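Local atomic coordinates of Mn transporter subunit (Synechocystis sp. PCC 6803, PDB entry 3UJP), a protein that binds manganese and, judging from its family, probably serves as the periplasmic solute-binding component of a manganese uptake transporter. Residues V105-I117 with N138-F150. Residues are numbered along the deposited sequence; the frame is centred on the assembly and turned at random.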
ATOM      1  N   VAL A 105      -2.795  22.663  -3.527  1.00101.13           N
ATOM      2  CA  VAL A 105      -2.104  21.405  -3.509  1.00 84.53           C
ATOM      3  C   VAL A 105      -0.989  21.661  -4.455  1.00 81.72           C
ATOM      4  O   VAL A 105      -1.198  22.255  -5.484  1.00 90.01           O
ATOM      5  CB  VAL A 105      -2.965  20.352  -4.095  1.00 82.16           C
ATOM      6  CG1 VAL A 105      -2.208  19.096  -4.218  1.00 83.41           C
ATOM      7  CG2 VAL A 105      -4.154  20.162  -3.230  1.00 90.47           C
ATOM      8  N   PRO A 106       0.195  21.209  -4.145  1.00 82.79           N
ATOM      9  CA  PRO A 106       1.353  21.570  -4.956  1.00 87.32           C
ATOM     10  C   PRO A 106       1.404  20.837  -6.282  1.00 86.62           C
ATOM     11  O   PRO A 106       0.800  19.792  -6.423  1.00 78.96           O
ATOM     12  CB  PRO A 106       2.519  21.171  -4.075  1.00 78.74           C
ATOM     13  CG  PRO A 106       1.994  21.251  -2.723  1.00 85.23           C
ATOM     14  CD  PRO A 106       0.559  20.927  -2.758  1.00 80.39           C
ATOM     15  N   SER A 107       2.109  21.388  -7.255  1.00 84.92           N
ATOM     16  CA  SER A 107       2.314  20.643  -8.495  1.00 83.83           C
ATOM     17  C   SER A 107       3.656  20.995  -9.095  1.00 84.50           C
ATOM     18  O   SER A 107       4.027  22.165  -9.144  1.00 90.40           O
ATOM     19  CB  SER A 107       1.223  20.973  -9.507  1.00 78.82           C
ATOM     20  OG  SER A 107      -0.029  21.041  -8.865  1.00 84.04           O
ATOM     21  N   VAL A 108       4.389  19.987  -9.553  1.00 74.36           N
ATOM     22  CA  VAL A 108       5.678  20.246 -10.188  1.00 72.67           C
ATOM     23  C   VAL A 108       5.781  19.453 -11.476  1.00 72.46           C
ATOM     24  O   VAL A 108       5.114  18.428 -11.629  1.00 73.32           O
ATOM     25  CB  VAL A 108       6.866  19.929  -9.246  1.00 77.02           C
ATOM     26  CG1 VAL A 108       6.533  20.374  -7.803  1.00 85.03           C
ATOM     27  CG2 VAL A 108       7.213  18.463  -9.279  1.00 62.09           C
ATOM     28  N   VAL A 109       6.560  19.956 -12.427  1.00 67.25           N
ATOM     29  CA  VAL A 109       6.738  19.242 -13.684  1.00 64.33           C
ATOM     30  C   VAL A 109       8.094  18.513 -13.703  1.00 67.25           C
ATOM     31  O   VAL A 109       9.158  19.128 -13.675  1.00 73.44           O
ATOM     32  CB  VAL A 109       6.409  20.125 -14.987  1.00 64.59           C
ATOM     33  CG1 VAL A 109       5.898  21.496 -14.625  1.00 65.71           C
ATOM     34  CG2 VAL A 109       7.587  20.218 -15.964  1.00 62.29           C
ATOM     35  N   LEU A 110       8.035  17.188 -13.707  1.00 66.53           N
ATOM     36  CA  LEU A 110       9.221  16.354 -13.692  1.00 59.42           C
ATOM     37  C   LEU A 110      10.073  16.607 -14.922  1.00 62.11           C
ATOM     38  O   LEU A 110      11.157  16.039 -15.079  1.00 72.30           O
ATOM     39  CB  LEU A 110       8.820  14.893 -13.657  1.00 58.64           C
ATOM     40  CG  LEU A 110       7.758  14.573 -12.628  1.00 62.01           C
ATOM     41  CD1 LEU A 110       7.438  13.084 -12.666  1.00 62.32           C
ATOM     42  CD2 LEU A 110       8.243  15.020 -11.258  1.00 65.22           C
ATOM     43  N   THR A 111       9.604  17.473 -15.795  1.00 60.65           N
ATOM     44  CA  THR A 111      10.256  17.599 -17.075  1.00 68.08           C
ATOM     45  C   THR A 111      11.243  18.772 -17.122  1.00 69.81           C
ATOM     46  O   THR A 111      12.045  18.872 -18.047  1.00 67.27           O
ATOM     47  CB  THR A 111       9.208  17.634 -18.190  1.00 65.49           C
ATOM     48  OG1 THR A 111       9.473  16.566 -19.105  1.00 71.26           O
ATOM     49  CG2 THR A 111       9.180  18.969 -18.905  1.00 71.41           C
ATOM     50  N   GLU A 112      11.205  19.619 -16.094  1.00 73.89           N
ATOM     51  CA  GLU A 112      12.021  20.840 -16.014  1.00 71.99           C
ATOM     52  C   GLU A 112      13.544  20.670 -16.176  1.00 70.74           C
ATOM     53  O   GLU A 112      14.201  20.012 -15.365  1.00 77.21           O
ATOM     54  CB  GLU A 112      11.722  21.570 -14.701  1.00 71.84           C
ATOM     55  CG  GLU A 112      12.655  22.711 -14.422  1.00 77.67           C
ATOM     56  CD  GLU A 112      12.337  23.394 -13.104  1.00 96.67           C
ATOM     57  OE1 GLU A 112      11.304  23.030 -12.488  1.00 99.13           O
ATOM     58  OE2 GLU A 112      13.110  24.294 -12.689  1.00110.40           O
ATOM     59  N   GLY A 113      14.104  21.285 -17.219  1.00 70.91           N
ATOM     60  CA  GLY A 113      15.546  21.336 -17.403  1.00 63.09           C
ATOM     61  C   GLY A 113      15.921  20.510 -18.599  1.00 73.41           C
ATOM     62  O   GLY A 113      17.079  20.499 -19.055  1.00 79.42           O
ATOM     63  N   ILE A 114      14.925  19.786 -19.104  1.00 74.44           N
ATOM     64  CA  ILE A 114      15.121  18.967 -20.290  1.00 77.10           C
ATOM     65  C   ILE A 114      14.838  19.839 -21.500  1.00 74.95           C
ATOM     66  O   ILE A 114      13.831  20.562 -21.534  1.00 61.79           O
ATOM     67  CB  ILE A 114      14.203  17.735 -20.298  1.00 72.53           C
ATOM     68  CG1 ILE A 114      14.174  17.094 -18.920  1.00 64.99           C
ATOM     69  CG2 ILE A 114      14.645  16.711 -21.369  1.00 70.75           C
ATOM     70  CD1 ILE A 114      13.314  15.852 -18.884  1.00 70.74           C
ATOM     71  N   GLU A 115      15.765  19.799 -22.457  1.00 79.63           N
ATOM     72  CA  GLU A 115      15.622  20.519 -23.711  1.00 86.69           C
ATOM     73  C   GLU A 115      14.805  19.661 -24.673  1.00 84.94           C
ATOM     74  O   GLU A 115      15.265  18.586 -25.079  1.00 87.24           O
ATOM     75  CB  GLU A 115      16.999  20.846 -24.313  1.00 96.99           C
ATOM     76  CG  GLU A 115      17.236  22.340 -24.599  1.00 97.07           C
ATOM     77  CD  GLU A 115      17.449  23.174 -23.331  1.00106.15           C
ATOM     78  OE1 GLU A 115      16.469  23.811 -22.847  1.00102.44           O
ATOM     79  OE2 GLU A 115      18.602  23.189 -22.828  1.00100.71           O
ATOM     80  N   PRO A 116      13.588  20.130 -25.028  1.00 78.10           N
ATOM     81  CA  PRO A 116      12.665  19.387 -25.882  1.00 73.20           C
ATOM     82  C   PRO A 116      13.189  19.187 -27.296  1.00 79.90           C
ATOM     83  O   PRO A 116      14.141  19.835 -27.713  1.00 90.63           O
ATOM     84  CB  PRO A 116      11.434  20.290 -25.925  1.00 69.05           C
ATOM     85  CG  PRO A 116      11.910  21.616 -25.604  1.00 71.21           C
ATOM     86  CD  PRO A 116      12.999  21.414 -24.611  1.00 84.17           C
ATOM     87  N   ILE A 117      12.582  18.241 -28.002  1.00 78.58           N
ATOM     88  CA  ILE A 117      12.667  18.132 -29.453  1.00 71.22           C
ATOM     89  C   ILE A 117      11.323  18.713 -29.900  1.00 70.32           C
ATOM     90  O   ILE A 117      10.280  18.328 -29.377  1.00 69.38           O
ATOM     91  CB  ILE A 117      12.741  16.638 -29.910  1.00 76.42           C
ATOM     92  CG1 ILE A 117      13.959  15.881 -29.333  1.00 73.70           C
ATOM     93  CG2 ILE A 117      12.644  16.503 -31.429  1.00 78.63           C
ATOM     94  CD1 ILE A 117      15.241  16.700 -29.242  1.00 82.32           C
ATOM     95  N   ASN A 138      17.724  11.652 -20.183  1.00 65.14           N
ATOM     96  CA  ASN A 138      16.620  12.504 -19.725  1.00 67.12           C
ATOM     97  C   ASN A 138      15.902  11.957 -18.500  1.00 70.96           C
ATOM     98  O   ASN A 138      15.424  12.716 -17.641  1.00 68.35           O
ATOM     99  CB  ASN A 138      15.565  12.642 -20.821  1.00 72.39           C
ATOM    100  CG  ASN A 138      15.987  13.563 -21.924  1.00 74.62           C
ATOM    101  OD1 ASN A 138      15.491  13.460 -23.042  1.00 74.40           O
ATOM    102  ND2 ASN A 138      16.904  14.473 -21.627  1.00 71.76           N
ATOM    103  N   ALA A 139      15.771  10.639 -18.448  1.00 72.15           N
ATOM    104  CA  ALA A 139      15.120  10.031 -17.307  1.00 68.34           C
ATOM    105  C   ALA A 139      15.831  10.495 -16.037  1.00 68.24           C
ATOM    106  O   ALA A 139      15.238  10.539 -14.965  1.00 66.74           O
ATOM    107  CB  ALA A 139      15.140   8.519 -17.424  1.00 61.92           C
ATOM    108  N   LEU A 140      17.105  10.862 -16.150  1.00 65.77           N
ATOM    109  CA  LEU A 140      17.852  11.168 -14.947  1.00 64.02           C
ATOM    110  C   LEU A 140      17.407  12.501 -14.364  1.00 70.68           C
ATOM    111  O   LEU A 140      17.369  12.691 -13.139  1.00 73.58           O
ATOM    112  CB  LEU A 140      19.360  11.094 -15.180  1.00 62.59           C
ATOM    113  CG  LEU A 140      19.981   9.722 -15.524  1.00 58.32           C
ATOM    114  CD1 LEU A 140      21.499   9.831 -15.613  1.00 64.45           C
ATOM    115  CD2 LEU A 140      19.620   8.634 -14.547  1.00 53.42           C
ATOM    116  N   VAL A 141      17.016  13.415 -15.238  1.00 66.25           N
ATOM    117  CA  VAL A 141      16.499  14.681 -14.764  1.00 68.26           C
ATOM    118  C   VAL A 141      15.050  14.529 -14.254  1.00 70.85           C
ATOM    119  O   VAL A 141      14.606  15.236 -13.340  1.00 76.70           O
ATOM    120  CB  VAL A 141      16.621  15.744 -15.838  1.00 59.98           C
ATOM    121  CG1 VAL A 141      18.045  15.822 -16.309  1.00 63.56           C
ATOM    122  CG2 VAL A 141      15.767  15.389 -16.982  1.00 71.93           C
ATOM    123  N   TYR A 142      14.308  13.598 -14.834  1.00 69.64           N
ATOM    124  CA  TYR A 142      12.991  13.274 -14.304  1.00 63.87           C
ATOM    125  C   TYR A 142      13.146  12.893 -12.845  1.00 70.09           C
ATOM    126  O   TYR A 142      12.514  13.473 -11.968  1.00 68.23           O
ATOM    127  CB  TYR A 142      12.411  12.096 -15.067  1.00 65.91           C
ATOM    128  CG  TYR A 142      11.643  12.473 -16.305  1.00 63.53           C
ATOM    129  CD1 TYR A 142      10.287  12.757 -16.231  1.00 63.48           C
ATOM    130  CD2 TYR A 142      12.260  12.540 -17.548  1.00 69.76           C
ATOM    131  CE1 TYR A 142       9.558  13.098 -17.351  1.00 66.89           C
ATOM    132  CE2 TYR A 142      11.529  12.884 -18.693  1.00 69.28           C
ATOM    133  CZ  TYR A 142      10.173  13.158 -18.583  1.00 67.84           C
ATOM    134  OH  TYR A 142       9.411  13.507 -19.686  1.00 67.68           O
ATOM    135  N   VAL A 143      14.034  11.931 -12.592  1.00 74.40           N
ATOM    136  CA  VAL A 143      14.184  11.322 -11.266  1.00 74.09           C
ATOM    137  C   VAL A 143      14.737  12.303 -10.259  1.00 73.53           C
ATOM    138  O   VAL A 143      14.488  12.190  -9.071  1.00 77.19           O
ATOM    139  CB  VAL A 143      15.097  10.067 -11.270  1.00 67.67           C
ATOM    140  CG1 VAL A 143      14.716   9.109 -12.384  1.00 62.20           C
ATOM    141  CG2 VAL A 143      16.560  10.471 -11.398  1.00 73.22           C
ATOM    142  N   GLU A 144      15.508  13.268 -10.723  1.00 72.73           N
ATOM    143  CA  GLU A 144      16.069  14.194  -9.775  1.00 73.25           C
ATOM    144  C   GLU A 144      14.989  15.127  -9.298  1.00 74.84           C
ATOM    145  O   GLU A 144      14.894  15.405  -8.100  1.00 79.73           O
ATOM    146  CB  GLU A 144      17.170  15.011 -10.400  1.00 78.28           C
ATOM    147  CG  GLU A 144      17.506  16.217  -9.559  1.00 76.99           C
ATOM    148  CD  GLU A 144      18.324  15.855  -8.348  1.00 85.96           C
ATOM    149  OE1 GLU A 144      18.552  14.639  -8.134  1.00 85.39           O
ATOM    150  OE2 GLU A 144      18.742  16.781  -7.618  1.00 85.65           O
ATOM    151  N   ASN A 145      14.171  15.615 -10.233  1.00 71.17           N
ATOM    152  CA  ASN A 145      13.100  16.568  -9.880  1.00 70.96           C
ATOM    153  C   ASN A 145      12.037  15.954  -8.985  1.00 66.97           C
ATOM    154  O   ASN A 145      11.386  16.648  -8.212  1.00 69.29           O
ATOM    155  CB  ASN A 145      12.449  17.178 -11.125  1.00 75.23           C
ATOM    156  CG  ASN A 145      13.433  17.964 -11.979  1.00 77.01           C
ATOM    157  OD1 ASN A 145      14.348  18.614 -11.465  1.00 82.03           O
ATOM    158  ND2 ASN A 145      13.250  17.903 -13.290  1.00 71.75           N
ATOM    159  N   ILE A 146      11.861  14.644  -9.120  1.00 71.72           N
ATOM    160  CA  ILE A 146      11.021  13.869  -8.225  1.00 63.59           C
ATOM    161  C   ILE A 146      11.645  13.870  -6.848  1.00 73.29           C
ATOM    162  O   ILE A 146      10.938  13.838  -5.836  1.00 74.81           O
ATOM    163  CB  ILE A 146      10.951  12.417  -8.664  1.00 60.73           C
ATOM    164  CG1 ILE A 146      10.275  12.291 -10.037  1.00 68.61           C
ATOM    165  CG2 ILE A 146      10.227  11.624  -7.632  1.00 62.54           C
ATOM    166  CD1 ILE A 146      10.427  10.924 -10.692  1.00 65.71           C
ATOM    167  N   ARG A 147      12.975  13.906  -6.810  1.00 72.36           N
ATOM    168  CA  ARG A 147      13.678  13.834  -5.549  1.00 72.71           C
ATOM    169  C   ARG A 147      13.476  15.139  -4.806  1.00 78.13           C
ATOM    170  O   ARG A 147      12.999  15.145  -3.672  1.00 81.38           O
ATOM    171  CB  ARG A 147      15.161  13.563  -5.771  1.00 80.40           C
ATOM    172  CG  ARG A 147      15.853  12.798  -4.647  1.00 78.07           C
ATOM    173  CD  ARG A 147      17.285  13.271  -4.551  1.00 79.53           C
ATOM    174  NE  ARG A 147      17.327  14.681  -4.184  1.00 83.03           N
ATOM    175  CZ  ARG A 147      18.384  15.474  -4.337  1.00 87.28           C
ATOM    176  NH1 ARG A 147      18.311  16.741  -3.969  1.00 87.81           N
ATOM    177  NH2 ARG A 147      19.514  15.004  -4.857  1.00 91.23           N
ATOM    178  N   GLN A 148      13.808  16.248  -5.458  1.00 76.87           N
ATOM    179  CA  GLN A 148      13.640  17.576  -4.848  1.00 79.17           C
ATOM    180  C   GLN A 148      12.212  17.840  -4.384  1.00 77.29           C
ATOM    181  O   GLN A 148      11.990  18.515  -3.382  1.00 80.20           O
ATOM    182  CB  GLN A 148      14.048  18.692  -5.811  1.00 79.41           C
ATOM    183  CG  GLN A 148      15.506  18.718  -6.208  1.00 76.93           C
ATOM    184  CD  GLN A 148      15.749  19.702  -7.342  1.00 85.38           C
ATOM    185  OE1 GLN A 148      14.885  20.531  -7.659  1.00 88.07           O
ATOM    186  NE2 GLN A 148      16.924  19.611  -7.973  1.00 88.16           N
ATOM    187  N   ALA A 149      11.251  17.318  -5.133  1.00 76.67           N
ATOM    188  CA  ALA A 149       9.843  17.560  -4.852  1.00 73.32           C
ATOM    189  C   ALA A 149       9.455  16.864  -3.570  1.00 78.32           C
ATOM    190  O   ALA A 149       8.603  17.358  -2.829  1.00 79.49           O
ATOM    191  CB  ALA A 149       8.992  17.069  -5.992  1.00 72.67           C
ATOM    192  N   PHE A 150      10.092  15.711  -3.330  1.00 78.66           N
ATOM    193  CA  PHE A 150       9.809  14.852  -2.174  1.00 75.38           C
ATOM    194  C   PHE A 150      10.515  15.302  -0.894  1.00 77.73           C
ATOM    195  O   PHE A 150       9.981  15.102   0.200  1.00 80.13           O
ATOM    196  CB  PHE A 150      10.239  13.417  -2.446  1.00 72.73           C
ATOM    197  CG  PHE A 150       9.327  12.661  -3.341  1.00 70.85           C
ATOM    198  CD1 PHE A 150       8.322  13.287  -4.022  1.00 73.97           C
ATOM    199  CD2 PHE A 150       9.486  11.305  -3.498  1.00 74.63           C
ATOM    200  CE1 PHE A 150       7.497  12.578  -4.839  1.00 65.79           C
ATOM    201  CE2 PHE A 150       8.668  10.596  -4.304  1.00 70.41           C
ATOM    202  CZ  PHE A 150       7.671  11.233  -4.979  1.00 68.19           C
TER
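Asn-145 reaches across from helix 136-153 to two overlapping beta turns at the end of strand 107-109 and grips them by two carbonyls. Its ND2 donates to Glu-112 O at 3.1 Å, within the carbonyl plane and on a lone pair, and more weakly to Leu-110 O at 3.3 Å. That second oxygen also lies over one face of the Tyr-142 ring and takes a CA-H...O contact from Tyr-142 CA at 3.4 Å. With CG anti to its carbonyl carbon (chi1 -88°), Tyr-142 places its ring against the turns: Leu-110 CB meets CD1 at 3.7 Å, while Ile-114 CD1 comes to CE2 at 3.5 Å. The phenol oxygen takes a weak bond from Thr-111 OG1 (3.1 Å), but its stronger partner is Asn-87 OD1. Tyr-142 is no metal ligand; its side chain lies about 11 Å from the bound manganese. Leu-110 CD2 packs on Ile-146 CG1 at 3.6 Å, and Leu-41 and Val-45 of helix 39-49 close in beside them. A type I turn, Val-109 to Glu-112, runs into a type II turn, Thr-111 to Ile-114, presenting both carbonyls to one amide. Helix 136-153 thus holds the end of an edge strand of the four-stranded parallel sheet by polar grip on backbone oxygens as well as apolar packing.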